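Long-range contacts in secondary thiamine-phosphate synthase enzyme (Thermus thermophilus, PDB 2CU5), which is of unknown molecular function but probably acts as a secondary thiamine-phosphate synthase: residues 9-14 with 113-118; 67-72 with 80-85. All coordinates share one frame; numbering follows the deposited sequence.

Contact 1 of 2, residues 9-14 with 113-118; sequences VPTPEE and LAEFDG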
loop_
_atom_site.group_PDB
_atom_site.type_symbol
_atom_site.label_atom_id
_atom_site.label_comp_id
_atom_site.label_asym_id
_atom_site.label_seq_id
_atom_site.Cartn_x
_atom_site.Cartn_y
_atom_site.Cartn_z
ATOM N N VAL A 9 1.736 -21.017 -1.769
ATOM C CA VAL A 9 0.281 -20.994 -1.831
ATOM C C VAL A 9 -0.349 -21.231 -3.197
ATOM O O VAL A 9 -0.112 -20.473 -4.131
ATOM C CB VAL A 9 -0.232 -19.627 -1.305
ATOM C CG1 VAL A 9 -1.734 -19.654 -1.136
ATOM C CG2 VAL A 9 0.452 -19.289 0.015
ATOM N N PRO A 10 -1.157 -22.296 -3.332
ATOM C CA PRO A 10 -1.793 -22.548 -4.630
ATOM C C PRO A 10 -2.855 -21.468 -4.859
ATOM O O PRO A 10 -3.580 -21.098 -3.932
ATOM C CB PRO A 10 -2.416 -23.932 -4.450
ATOM C CG PRO A 10 -1.513 -24.582 -3.433
ATOM C CD PRO A 10 -1.301 -23.464 -2.444
ATOM N N THR A 11 -2.947 -20.964 -6.085
ATOM C CA THR A 11 -3.924 -19.926 -6.403
ATOM C C THR A 11 -4.726 -20.258 -7.655
ATOM O O THR A 11 -4.257 -20.986 -8.528
ATOM C CB THR A 11 -3.232 -18.573 -6.638
ATOM O OG1 THR A 11 -2.324 -18.691 -7.739
ATOM C CG2 THR A 11 -2.459 -18.145 -5.395
ATOM N N PRO A 12 -5.962 -19.744 -7.747
ATOM C CA PRO A 12 -6.818 -19.987 -8.913
ATOM C C PRO A 12 -6.449 -18.981 -10.002
ATOM O O PRO A 12 -5.507 -18.212 -9.831
ATOM C CB PRO A 12 -8.215 -19.749 -8.359
ATOM C CG PRO A 12 -7.985 -18.626 -7.396
ATOM C CD PRO A 12 -6.719 -19.070 -6.676
ATOM N N GLU A 13 -7.181 -18.975 -11.113
ATOM C CA GLU A 13 -6.877 -18.028 -12.183
ATOM C C GLU A 13 -6.862 -16.631 -11.576
ATOM O O GLU A 13 -5.978 -15.820 -11.857
ATOM C CB GLU A 13 -7.930 -18.103 -13.292
ATOM C CG GLU A 13 -7.525 -17.353 -14.548
ATOM C CD GLU A 13 -8.592 -17.387 -15.620
ATOM O OE1 GLU A 13 -9.157 -18.475 -15.864
ATOM O OE2 GLU A 13 -8.857 -16.325 -16.224
ATOM N N GLU A 14 -7.856 -16.355 -10.742
ATOM C CA GLU A 14 -7.938 -15.071 -10.068
ATOM C C GLU A 14 -8.833 -15.202 -8.851
ATOM O O GLU A 14 -9.848 -15.903 -8.882
ATOM C CB GLU A 14 -8.466 -13.978 -11.010
ATOM C CG GLU A 14 -9.978 -13.849 -11.099
ATOM C CD GLU A 14 -10.405 -12.514 -11.699
ATOM O OE1 GLU A 14 -11.623 -12.240 -11.754
ATOM O OE2 GLU A 14 -9.520 -11.735 -12.116
ATOM N N LEU A 113 -4.099 -13.451 -0.178
ATOM C CA LEU A 113 -3.105 -13.398 -1.232
ATOM C C LEU A 113 -4.018 -13.102 -2.423
ATOM O O LEU A 113 -4.831 -13.935 -2.811
ATOM C CB LEU A 113 -2.410 -14.745 -1.429
ATOM C CG LEU A 113 -1.199 -14.693 -2.374
ATOM C CD1 LEU A 113 -0.530 -16.057 -2.410
ATOM C CD2 LEU A 113 -1.629 -14.275 -3.778
ATOM N N ALA A 114 -3.904 -11.906 -2.983
ATOM C CA ALA A 114 -4.740 -11.516 -4.110
ATOM C C ALA A 114 -4.116 -11.940 -5.432
ATOM O O ALA A 114 -3.205 -11.287 -5.924
ATOM C CB ALA A 114 -4.955 -9.998 -4.085
ATOM N N GLU A 115 -4.619 -13.031 -6.004
ATOM C CA GLU A 115 -4.105 -13.539 -7.274
ATOM C C GLU A 115 -4.819 -12.907 -8.467
ATOM O O GLU A 115 -6.040 -12.984 -8.570
ATOM C CB GLU A 115 -4.278 -15.058 -7.353
ATOM C CG GLU A 115 -3.797 -15.639 -8.673
ATOM C CD GLU A 115 -2.313 -15.409 -8.897
ATOM O OE1 GLU A 115 -1.506 -16.270 -8.482
ATOM O OE2 GLU A 115 -1.947 -14.360 -9.477
ATOM N N PHE A 116 -4.051 -12.304 -9.369
ATOM C CA PHE A 116 -4.625 -11.669 -10.553
ATOM C C PHE A 116 -4.168 -12.337 -11.850
ATOM O O PHE A 116 -4.648 -11.991 -12.928
ATOM C CB PHE A 116 -4.247 -10.184 -10.590
ATOM C CG PHE A 116 -4.567 -9.444 -9.319
ATOM C CD1 PHE A 116 -5.875 -9.364 -8.855
ATOM C CD2 PHE A 116 -3.556 -8.818 -8.593
ATOM C CE1 PHE A 116 -6.178 -8.669 -7.685
ATOM C CE2 PHE A 116 -3.846 -8.120 -7.421
ATOM C CZ PHE A 116 -5.158 -8.047 -6.967
ATOM N N ASP A 117 -3.243 -13.290 -11.756
ATOM C CA ASP A 117 -2.762 -13.970 -12.957
ATOM C C ASP A 117 -2.359 -15.424 -12.715
ATOM O O ASP A 117 -1.224 -15.814 -12.981
ATOM C CB ASP A 117 -1.588 -13.189 -13.559
ATOM C CG ASP A 117 -1.141 -13.745 -14.904
ATOM O OD1 ASP A 117 -2.011 -14.177 -15.688
ATOM O OD2 ASP A 117 0.074 -13.743 -15.179
ATOM N N GLY A 118 -3.302 -16.219 -12.218
ATOM C CA GLY A 118 -3.032 -17.618 -11.950
ATOM C C GLY A 118 -3.605 -18.516 -13.032
ATOM O O GLY A 118 -3.869 -18.055 -14.143
HETATM O O HOH W 1 -7.197 -10.454 -12.656
#
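Thr11 meets the flat carboxylate of Glu115 at its rim: the hydroxyl OG1 donates to OE1 over 2.7 Å, directed at the anti lone pair, away from OE2. The second oxygen is also met on its anti side, by the backbone N of Asp117, which lies 34° out of the carboxylate plane. The carboxylate's rotation is therefore fixed from both oxygens, and OE1 is further held by a salt bridge to Arg122, while Thr11 OG1 takes a hydrogen bond from the backbone N of Arg120. The ring of Phe116 carries the carbonyl oxygen of Ala114 on one face, offset toward the rim. With CG anti to the backbone N (chi1 178°), Glu115 lays CG 3.3 Å from Pro12 O, and a bend at chi2 (62°) swings the carboxylate to Thr11, whose side chain it crosses at about a right angle.

Beyond the strands the backbones close up. Gly118 N donates to Glu13 O at 2.7 Å, and Gly118 CA lies 3.3 Å from Pro12 O in a CA-H...O contact; a beta carbon at this position would run into that same oxygen. A water bridges Glu14 OE2 and Phe116 O, donating to each. At the other end Val9 and Leu113 reach tip to tip, with Val9 CB 3.7 Å from Leu113 CD1.

Strand 9-11 and strand 113-115 approach to 8.9 Å between axes at 35°, a face-to-face packing of the five-stranded on the three-stranded sheet, as in a beta sandwich. Val17 and Val124 extend the apolar layer from strands 15-18 and 120-128, and Phe116 lies against helix 81-90.

Contact 2 of 2, residues 67-72 with 80-85; sequences APRHRP and NSHAHL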
loop_
_atom_site.group_PDB
_atom_site.type_symbol
_atom_site.label_atom_id
_atom_site.label_comp_id
_atom_site.label_asym_id
_atom_site.label_seq_id
_atom_site.Cartn_x
_atom_site.Cartn_y
_atom_site.Cartn_z
ATOM N N ALA A 67 -8.774 -2.149 -14.108
ATOM C CA ALA A 67 -7.643 -2.718 -14.832
ATOM C C ALA A 67 -8.103 -3.828 -15.770
ATOM O O ALA A 67 -7.911 -5.007 -15.490
ATOM C CB ALA A 67 -6.611 -3.262 -13.839
ATOM N N PRO A 68 -8.732 -3.464 -16.898
ATOM C CA PRO A 68 -9.199 -4.484 -17.843
ATOM C C PRO A 68 -8.047 -5.242 -18.493
ATOM O O PRO A 68 -6.984 -4.678 -18.740
ATOM C CB PRO A 68 -10.009 -3.676 -18.854
ATOM C CG PRO A 68 -9.307 -2.342 -18.847
ATOM C CD PRO A 68 -9.062 -2.110 -17.374
ATOM N N ARG A 69 -8.270 -6.521 -18.769
ATOM C CA ARG A 69 -7.256 -7.358 -19.399
ATOM C C ARG A 69 -6.995 -6.846 -20.810
ATOM O O ARG A 69 -5.849 -6.725 -21.248
ATOM C CB ARG A 69 -7.746 -8.808 -19.466
ATOM C CG ARG A 69 -8.093 -9.426 -18.120
ATOM C CD ARG A 69 -8.889 -10.716 -18.294
ATOM N NE ARG A 69 -9.213 -11.355 -17.019
ATOM C CZ ARG A 69 -8.355 -12.070 -16.298
ATOM N NH1 ARG A 69 -7.113 -12.248 -16.726
ATOM N NH2 ARG A 69 -8.735 -12.606 -15.147
ATOM N N HIS A 70 -8.083 -6.545 -21.508
ATOM C CA HIS A 70 -8.044 -6.058 -22.881
ATOM C C HIS A 70 -7.775 -4.561 -22.958
ATOM O O HIS A 70 -8.610 -3.747 -22.574
ATOM C CB HIS A 70 -9.379 -6.383 -23.568
ATOM C CG HIS A 70 -9.502 -5.838 -24.958
ATOM N ND1 HIS A 70 -8.727 -6.286 -26.007
ATOM C CD2 HIS A 70 -10.316 -4.885 -25.472
ATOM C CE1 HIS A 70 -9.059 -5.632 -27.107
ATOM N NE2 HIS A 70 -10.021 -4.776 -26.809
ATOM N N ARG A 71 -6.596 -4.206 -23.453
ATOM C CA ARG A 71 -6.208 -2.809 -23.611
ATOM C C ARG A 71 -5.293 -2.740 -24.826
ATOM O O ARG A 71 -4.113 -3.085 -24.748
ATOM C CB ARG A 71 -5.475 -2.298 -22.362
ATOM C CG ARG A 71 -5.080 -0.823 -22.434
ATOM C CD ARG A 71 -4.692 -0.269 -21.064
ATOM N NE ARG A 71 -4.355 1.154 -21.106
ATOM C CZ ARG A 71 -3.200 1.645 -21.546
ATOM N NH1 ARG A 71 -2.253 0.830 -21.988
ATOM N NH2 ARG A 71 -2.991 2.957 -21.544
ATOM N N PRO A 72 -5.831 -2.296 -25.972
ATOM C CA PRO A 72 -5.048 -2.193 -27.206
ATOM C C PRO A 72 -3.791 -1.344 -27.081
ATOM O O PRO A 72 -2.793 -1.608 -27.747
ATOM C CB PRO A 72 -6.051 -1.617 -28.204
ATOM C CG PRO A 72 -6.965 -0.810 -27.340
ATOM C CD PRO A 72 -7.177 -1.726 -26.158
ATOM N N ASN A 80 -0.390 -9.358 -19.592
ATOM C CA ASN A 80 -0.743 -9.364 -18.180
ATOM C C ASN A 80 -0.538 -8.013 -17.496
ATOM O O ASN A 80 -0.430 -7.947 -16.276
ATOM C CB ASN A 80 0.047 -10.446 -17.423
ATOM C CG ASN A 80 1.536 -10.377 -17.687
ATOM O OD1 ASN A 80 2.113 -9.299 -17.769
ATOM N ND2 ASN A 80 2.168 -11.537 -17.811
ATOM N N SER A 81 -0.480 -6.935 -18.270
ATOM C CA SER A 81 -0.299 -5.618 -17.669
ATOM C C SER A 81 -1.406 -5.328 -16.661
ATOM O O SER A 81 -1.169 -4.666 -15.649
ATOM C CB SER A 81 -0.267 -4.527 -18.744
ATOM O OG SER A 81 0.985 -4.527 -19.411
ATOM N N HIS A 82 -2.608 -5.827 -16.937
ATOM C CA HIS A 82 -3.743 -5.624 -16.037
ATOM C C HIS A 82 -3.426 -6.168 -14.645
ATOM O O HIS A 82 -3.819 -5.580 -13.637
ATOM C CB HIS A 82 -4.993 -6.330 -16.572
ATOM C CG HIS A 82 -4.918 -7.822 -16.496
ATOM N ND1 HIS A 82 -4.026 -8.563 -17.241
ATOM C CD2 HIS A 82 -5.603 -8.710 -15.737
ATOM C CE1 HIS A 82 -4.163 -9.842 -16.945
ATOM N NE2 HIS A 82 -5.113 -9.960 -16.035
ATOM N N ALA A 83 -2.722 -7.298 -14.600
ATOM C CA ALA A 83 -2.355 -7.928 -13.334
ATOM C C ALA A 83 -1.216 -7.178 -12.657
ATOM O O ALA A 83 -1.122 -7.147 -11.429
ATOM C CB ALA A 83 -1.963 -9.378 -13.567
ATOM N N HIS A 84 -0.335 -6.588 -13.460
ATOM C CA HIS A 84 0.773 -5.823 -12.910
ATOM C C HIS A 84 0.178 -4.610 -12.208
ATOM O O HIS A 84 0.602 -4.242 -11.115
ATOM C CB HIS A 84 1.730 -5.381 -14.022
ATOM C CG HIS A 84 2.700 -6.443 -14.438
ATOM N ND1 HIS A 84 3.899 -6.652 -13.789
ATOM C CD2 HIS A 84 2.637 -7.372 -15.420
ATOM C CE1 HIS A 84 4.534 -7.663 -14.356
ATOM N NE2 HIS A 84 3.790 -8.117 -15.348
ATOM N N LEU A 85 -0.821 -3.996 -12.835
ATOM C CA LEU A 85 -1.463 -2.836 -12.240
ATOM C C LEU A 85 -2.224 -3.194 -10.966
ATOM O O LEU A 85 -2.121 -2.490 -9.965
ATOM C CB LEU A 85 -2.418 -2.169 -13.238
ATOM C CG LEU A 85 -3.143 -0.939 -12.676
ATOM C CD1 LEU A 85 -2.131 0.112 -12.227
ATOM C CD2 LEU A 85 -4.071 -0.359 -13.746
HETATM O O HOH W 2 -3.439 -6.829 -19.622
#
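His82 takes the aliphatic part of Arg69 over one face of its imidazole: Arg69 CG stands 3.7 Å from the ring centroid and 21° off the ring normal, a CH-pi contact displaced toward the rim. The opposite face is covered over its centre by Ala83 CB, so the ring is sandwiched between two aliphatic groups. A chi1 of 70°, which sets CG between the backbone N and the carbonyl carbon, holds the ring in this slot. Farther along the arginine the guanidinium passes the ring obliquely, the planes 52° apart. Arg69 NH1 comes within 3.1 Å of His82 NE2, but the angle is too poor for a hydrogen bond. At the root of the ring, His82 CB touches two carbonyl oxygens, Ala67 O and Pro68 O, each at 3.4 Å. Replacing His82 by an alanine would remove the surface on which Arg69 CG rests, and would probably leave the arginine chain freer to turn and open a gap beside Ala83.

These residues belong to a helix-loop-helix connection: Ala67 is where the chain leaves helix 53-66, and His82 stands in the first turn of helix 81-90. There its backbone N-H is taken by a water at 3.0 Å, which donates in turn to Arg69 O and so ties the loop to the helix start. One turn on, Leu85 CD2 packs on Ala67 CB at 3.9 Å.

Asn80 occupies the N-cap position and accepts the backbone N-H of His84 through its own carbonyl oxygen. The second subunit packs on the same region: its Arg62 binds Pro68 O and packs on Leu85, its Asp58 bonds to Ser81 OG, and its Glu65 forms a salt bridge with Arg71.

Overall arrangement
The centres of contacts 1 and 2 lie about 15 Å apart, and along the chain contact 2 is nested inside the loop that contact 1 closes. They touch directly where the loop following strand 110-115 meets the start of helix 81-90: Asp117 CB and Ala83 CB are 3.8 Å apart, and Phe116 O lies 3.7 Å from His82 NE2. A long, weak ion pair, Glu14 OE2 to Arg69 NH2 at 3.3 Å, adds a link between the two loops. The centre of contact 1 lies about 9 Å from the centre of the chain and the contact meets no other subunit, whereas contact 2, its centre about 18 Å from that of the chain, faces the second subunit of the three-chain assembly.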